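Local coordinates for tellurite resistance protein of COG3793 (Nostoc punctiforme, PDB 2OU3), which is of unknown molecular function but belongs to the TerB family of tellurite resistance proteins and binds zinc and an indole aldehyde in the crystal, at residues L55-C58 / A59-G62; V67-D70 / L71-Y74. All coordinates share one frame; numbering follows the deposited sequence.

Contacts 1 and 2 lie on consecutive helices of the all-helical TerB fold, 48-60 and 65-73, with centres about 12 Å apart. The two helices pack directly on each other. Leu-55 of contact 1 sets CD2 3.4 Å from CB of Leu-71 in contact 2, and Cys-58 SG lies 3.6 Å from Ile-68 CD1. Contact 1 reaches the indole-3-carbaldehyde pocket through Trp-61. Contact 2 stands farther back: the side chain of Val-67 is about 8 Å from a bound copy of the ligand. Both contacts also touch the second subunit, where Leu-8 packs on Leu-55 and Ile-68 alike.

Contact 1. Residues L55-C58 / A59-G62; sequences LGFC and ASWG. With I3A (1H-indole-3-carbaldehyde), chain E.
The indole-3-carbaldehyde pocket borrows one wall from the C-terminal end of helix 48-60, where Trp-61 folds back over the last turn onto Phe-57 and Cys-58. The Trp-61 indole is covered on both faces. On one, CA of Cys-58 makes a CH-pi contact, 3.8 Å from the centroid of the six-membered ring and almost on its normal. The carbonyl oxygen of Phe-57 lies over the same face, nearer the rim. On the opposite face is the ligand, whose aldehyde carbon C3' comes within 3.3 Å of Trp-61 CZ3.

Phe-57 and Trp-61 form an edge-to-face (T-shaped) pair. The indole presents its NE1 and CZ2 edge to the phenyl face, with the planes at 80°. Phe-57 reaches this place with CG anti to its backbone N (chi1 -179°). The SG of Cys-58 meets the same indole obliquely, 3.9 Å from CZ3, as a sulfur-aromatic contact. Within the chain, Phe-17 meets the Phe-57 ring and Phe-18 the Trp-61 ring, both edge-to-face; Trp-12 of the second subunit also meets the Phe-57 ring. The pocket wall therefore belongs to an aromatic cluster that reaches the subunit interface.

The backbone carries the helix to its close. Ala-59 N bonds to Leu-55 O, and Ser-60 N to Gly-56 O. Trp-61 N then turns to Cys-58 O, one residue nearer, from well above the carbonyl plane. Gly-62 follows with positive phi, which suits glycine. OG of Ser-60 sits between its backbone N and carbonyl carbon, which turns it back along the helix. There it donates a short 2.6 Å bond to Phe-57 O, tilted only a little from the carbonyl plane.

Contact 2. Residues V67-D70 / L71-Y74; sequences VIED and LKTY
Glu-69 and Lys-72 both start with CG anti to the carbonyl carbon (chi1 -66° and -74°), and further bends bring their charged ends alongside each other at the surface. The glutamate turns at chi2. The lysine turns at chi3 and chi4. This is an i to i+3 pair on helix 65-73. The salt bridge is long, with Glu-69 OE2 4.0 Å from Lys-72 NZ. OE1 is closer to the aliphatic chain, 3.2 Å from Lys-72 CE. Ile-5 of the second subunit packs on both residues.

The buried side of the helix is apolar. Leu-71, which also packs on Met-33 of helix 26-41, sets its CD1 4.2 Å from CG1 of Val-67 and 4.3 Å from CD1 of Ile-68. Helical bonds run from Leu-71 N to Val-67 O and from Lys-72 N to Ile-68 O.

Near the end of the helix a water joins two groups. It donates to Asp-70 O at 2.7 Å and is hydrogen-bonded to Thr-73 OG1 at 2.8 Å. The Asp-70 carboxylate pairs with Lys-34, and Tyr-74 OH bonds to Glu-78. Lys-51 NZ donates hydrogen bonds to the backbone oxygens of Leu-71, Lys-72 and Tyr-74. A cation at these C-terminal carbonyls would probably offset the negative end of the helix dipole.

Contact 1. Residues L55-C58 / A59-G62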
ATOM      1  N   LEU A  55      -6.761   2.345  12.150  1.00 13.83           N
ATOM      2  CA  LEU A  55      -6.553   3.794  12.148  1.00 15.03           C
ATOM      3  C   LEU A  55      -5.356   4.177  11.302  1.00 14.14           C
ATOM      4  O   LEU A  55      -5.394   5.178  10.572  1.00 15.59           O
ATOM      5  CB  LEU A  55      -6.348   4.318  13.565  1.00 14.68           C
ATOM      6  CG  LEU A  55      -7.515   4.364  14.539  1.00 26.19           C
ATOM      7  CD1 LEU A  55      -7.050   4.949  15.862  1.00 30.42           C
ATOM      8  CD2 LEU A  55      -8.567   5.207  14.026  1.00 20.58           C
ATOM      9  N   GLY A  56      -4.305   3.355  11.365  1.00 13.94           N
ATOM     10  CA  GLY A  56      -3.098   3.604  10.569  1.00 13.36           C
ATOM     11  C   GLY A  56      -3.374   3.434   9.076  1.00 12.51           C
ATOM     12  O   GLY A  56      -2.896   4.208   8.241  1.00 14.87           O
ATOM     13  N   PHE A  57      -4.160   2.420   8.738  1.00 12.75           N
ATOM     14  CA  PHE A  57      -4.546   2.149   7.358  1.00 13.78           C
ATOM     15  C   PHE A  57      -5.347   3.345   6.858  1.00 14.98           C
ATOM     16  O   PHE A  57      -5.027   3.916   5.837  1.00 13.83           O
ATOM     17  CB  PHE A  57      -5.344   0.848   7.346  1.00 14.47           C
ATOM     18  CG  PHE A  57      -5.817   0.402   6.005  1.00 14.65           C
ATOM     19  CD1 PHE A  57      -5.035   0.543   4.869  1.00 18.77           C
ATOM     20  CD2 PHE A  57      -7.046  -0.251   5.915  1.00 16.88           C
ATOM     21  CE1 PHE A  57      -5.481   0.080   3.641  1.00 19.54           C
ATOM     22  CE2 PHE A  57      -7.507  -0.706   4.676  1.00 22.04           C
ATOM     23  CZ  PHE A  57      -6.735  -0.540   3.562  1.00 17.24           C
ATOM     24  N   CYS A  58      -6.297   3.816   7.675  1.00 13.98           N
ATOM     25  CA  CYS A  58      -7.133   4.934   7.290  1.00 14.93           C
ATOM     26  C   CYS A  58      -6.302   6.216   7.152  1.00 16.07           C
ATOM     27  O   CYS A  58      -6.413   6.945   6.163  1.00 13.30           O
ATOM     28  CB  CYS A  58      -8.290   5.110   8.280  1.00 16.62           C
ATOM     29  SG  CYS A  58      -9.406   6.478   7.885  1.00 18.09           S
ATOM     30  N   ALA A  59      -5.414   6.465   8.109  1.00 14.00           N
ATOM     31  CA  ALA A  59      -4.556   7.665   8.062  1.00 15.46           C
ATOM     32  C   ALA A  59      -3.696   7.712   6.814  1.00 16.20           C
ATOM     33  O   ALA A  59      -3.460   8.814   6.276  1.00 16.63           O
ATOM     34  CB  ALA A  59      -3.667   7.752   9.305  1.00 15.50           C
ATOM     35  N   SER A  60      -3.225   6.541   6.358  1.00 18.05           N
ATOM     36  CA  SER A  60      -2.331   6.473   5.212  1.00 18.80           C
ATOM     37  C   SER A  60      -2.980   7.044   3.985  1.00 17.68           C
ATOM     38  O   SER A  60      -2.266   7.457   3.097  1.00 18.24           O
ATOM     39  CB  SER A  60      -1.861   5.048   4.912  1.00 19.29           C
ATOM     40  OG  SER A  60      -2.879   4.281   4.329  1.00 17.89           O
ATOM     41  N   TRP A  61      -4.312   7.028   3.878  1.00 16.01           N
ATOM     42  CA  TRP A  61      -4.976   7.563   2.668  1.00 16.85           C
ATOM     43  C   TRP A  61      -4.954   9.085   2.618  1.00 18.00           C
ATOM     44  O   TRP A  61      -5.396   9.688   1.639  1.00 18.43           O
ATOM     45  CB  TRP A  61      -6.436   7.149   2.533  1.00 17.36           C
ATOM     46  CG  TRP A  61      -6.686   5.719   2.874  1.00 15.77           C
ATOM     47  CD1 TRP A  61      -5.823   4.688   2.709  1.00 16.91           C
ATOM     48  CD2 TRP A  61      -7.870   5.169   3.458  1.00 12.24           C
ATOM     49  NE1 TRP A  61      -6.392   3.522   3.160  1.00 14.81           N
ATOM     50  CE2 TRP A  61      -7.657   3.790   3.608  1.00 15.75           C
ATOM     51  CE3 TRP A  61      -9.108   5.707   3.850  1.00 15.14           C
ATOM     52  CZ2 TRP A  61      -8.618   2.942   4.164  1.00 14.57           C
ATOM     53  CZ3 TRP A  61     -10.046   4.874   4.393  1.00 15.62           C
ATOM     54  CH2 TRP A  61      -9.799   3.503   4.551  1.00 16.83           C
ATOM     55  N   GLY A  62      -4.488   9.709   3.673  1.00 15.04           N
ATOM     56  CA  GLY A  62      -4.406  11.180   3.735  1.00 17.04           C
ATOM     57  C   GLY A  62      -5.713  11.877   4.074  1.00 16.85           C
ATOM     58  O   GLY A  62      -5.887  13.084   3.806  1.00 16.18           O
TER
HETATM   59  O   I3A E 163     -12.314   5.685   1.760  1.00 14.37           O
HETATM   60  C3' I3A E 163     -11.795   4.588   1.569  1.00 13.87           C
HETATM   61  C3  I3A E 163     -12.619   3.545   0.912  1.00  7.99           C
HETATM   62  C2  I3A E 163     -12.156   2.301   0.578  1.00  8.30           C
HETATM   63  N   I3A E 163     -13.189   1.625  -0.032  1.00 11.03           N
HETATM   64  C8  I3A E 163     -14.302   2.383  -0.103  1.00 11.37           C
HETATM   65  C9  I3A E 163     -14.019   3.692   0.500  1.00 10.31           C
HETATM   66  C4  I3A E 163     -14.991   4.704   0.529  1.00 11.96           C
HETATM   67  C5  I3A E 163     -16.237   4.427   0.016  1.00 11.86           C
HETATM   68  C6  I3A E 163     -16.531   3.186  -0.571  1.00 12.27           C
HETATM   69  C7  I3A E 163     -15.566   2.192  -0.627  1.00 11.93           C

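Contact 2. Residues V67-D70 / L71-Y74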
ATOM      1  N   VAL A  67     -11.240  12.811  10.716  1.00 12.70           N
ATOM      2  CA  VAL A  67     -11.680  11.454  10.493  1.00 12.77           C
ATOM      3  C   VAL A  67     -11.028  10.529  11.507  1.00 11.52           C
ATOM      4  O   VAL A  67     -11.684   9.690  12.101  1.00 12.89           O
ATOM      5  CB  VAL A  67     -11.385  10.990   9.055  1.00 11.62           C
ATOM      6  CG1 VAL A  67     -11.763   9.447   8.817  1.00 10.34           C
ATOM      7  CG2 VAL A  67     -12.109  11.882   8.062  1.00 12.85           C
ATOM      8  N   ILE A  68      -9.725  10.688  11.710  1.00 13.79           N
ATOM      9  CA  ILE A  68      -8.990   9.839  12.651  1.00 13.20           C
ATOM     10  C   ILE A  68      -9.346  10.157  14.105  1.00 14.95           C
ATOM     11  O   ILE A  68      -9.582   9.247  14.919  1.00 15.01           O
ATOM     12  CB  ILE A  68      -7.444   9.937  12.428  1.00 13.31           C
ATOM     13  CG1 ILE A  68      -7.093   9.571  10.988  1.00 12.88           C
ATOM     14  CG2 ILE A  68      -6.697   9.036  13.424  1.00 17.20           C
ATOM     15  CD1 ILE A  68      -7.562   8.184  10.496  1.00 15.17           C
ATOM     16  N   GLU A  69      -9.426  11.433  14.442  1.00 15.33           N
ATOM     17  CA  GLU A  69      -9.813  11.797  15.804  1.00 14.37           C
ATOM     18  C   GLU A  69     -11.184  11.222  16.177  1.00 15.58           C
ATOM     19  O   GLU A  69     -11.403  10.703  17.277  1.00 15.90           O
ATOM     20  CB  GLU A  69      -9.843  13.300  15.949  1.00 16.65           C
ATOM     21  CG  GLU A  69      -8.462  13.908  15.803  1.00 19.86           C
ATOM     22  CD  GLU A  69      -7.532  13.588  16.972  1.00 22.19           C
ATOM     23  OE1 GLU A  69      -7.951  12.947  17.971  1.00 27.11           O
ATOM     24  OE2 GLU A  69      -6.351  13.978  16.859  1.00 35.77           O
ATOM     25  N   ASP A  70     -12.101  11.282  15.223  1.00 14.04           N
ATOM     26  CA  ASP A  70     -13.467  10.779  15.431  1.00 13.57           C
ATOM     27  C   ASP A  70     -13.519   9.224  15.478  1.00 13.59           C
ATOM     28  O   ASP A  70     -14.304   8.648  16.249  1.00 16.35           O
ATOM     29  CB  ASP A  70     -14.381  11.370  14.350  1.00 12.78           C
ATOM     30  CG  ASP A  70     -15.805  10.943  14.470  1.00 14.89           C
ATOM     31  OD1 ASP A  70     -16.524  11.555  15.269  1.00 12.88           O
ATOM     32  OD2 ASP A  70     -16.214  10.054  13.702  1.00 14.25           O
ATOM     33  N   LEU A  71     -12.679   8.547  14.707  1.00 12.88           N
ATOM     34  CA  LEU A  71     -12.549   7.081  14.827  1.00 14.21           C
ATOM     35  C   LEU A  71     -11.969   6.663  16.178  1.00 16.18           C
ATOM     36  O   LEU A  71     -12.349   5.623  16.721  1.00 15.39           O
ATOM     37  CB  LEU A  71     -11.685   6.490  13.691  1.00 15.58           C
ATOM     38  CG  LEU A  71     -12.264   6.464  12.281  1.00 15.73           C
ATOM     39  CD1 LEU A  71     -11.227   6.025  11.221  1.00 15.98           C
ATOM     40  CD2 LEU A  71     -13.485   5.584  12.237  1.00 13.60           C
ATOM     41  N   LYS A  72     -11.025   7.446  16.701  1.00 17.14           N
ATOM     42  CA  LYS A  72     -10.423   7.144  18.007  1.00 19.89           C
ATOM     43  C   LYS A  72     -11.459   7.007  19.115  1.00 20.08           C
ATOM     44  O   LYS A  72     -11.352   6.108  19.938  1.00 20.34           O
ATOM     45  CB  LYS A  72      -9.369   8.187  18.413  1.00 21.16           C
ATOM     46  CG  LYS A  72      -8.074   8.025  17.623  1.00 21.97           C
ATOM     47  CD  LYS A  72      -6.880   8.726  18.238  1.00 25.99           C
ATOM     48  CE  LYS A  72      -6.562  10.054  17.576  1.00 36.11           C
ATOM     49  NZ  LYS A  72      -5.078  10.280  17.439  1.00 44.47           N
ATOM     50  N   THR A  73     -12.469   7.876  19.107  1.00 19.49           N
ATOM     51  CA  THR A  73     -13.530   7.889  20.131  1.00 20.56           C
ATOM     52  C   THR A  73     -14.764   7.059  19.740  1.00 20.69           C
ATOM     53  O   THR A  73     -15.695   6.875  20.532  1.00 21.16           O
ATOM     54  CB  THR A  73     -13.973   9.334  20.401  1.00 23.23           C
ATOM     55  OG1 THR A  73     -14.502   9.915  19.192  1.00 22.70           O
ATOM     56  CG2 THR A  73     -12.780  10.176  20.894  1.00 27.38           C
ATOM     57  N   TYR A  74     -14.770   6.530  18.526  1.00 19.40           N
ATOM     58  CA  TYR A  74     -15.917   5.804  18.036  1.00 20.38           C
ATOM     59  C   TYR A  74     -16.052   4.450  18.712  1.00 21.77           C
ATOM     60  O   TYR A  74     -15.111   3.649  18.747  1.00 22.98           O
ATOM     61  CB  TYR A  74     -15.808   5.591  16.545  1.00 15.28           C
ATOM     62  CG  TYR A  74     -16.998   4.885  15.902  1.00 16.04           C
ATOM     63  CD1 TYR A  74     -18.215   5.530  15.749  1.00 15.98           C
ATOM     64  CD2 TYR A  74     -16.856   3.614  15.335  1.00 15.34           C
ATOM     65  CE1 TYR A  74     -19.290   4.903  15.116  1.00 13.32           C
ATOM     66  CE2 TYR A  74     -17.928   2.976  14.706  1.00 14.55           C
ATOM     67  CZ  TYR A  74     -19.130   3.634  14.591  1.00 16.36           C
ATOM     68  OH  TYR A  74     -20.186   3.025  13.971  1.00 17.79           O
TER
HETATM   69  O   HOH W   1     -16.591   8.954  17.665  1.00 24.68           O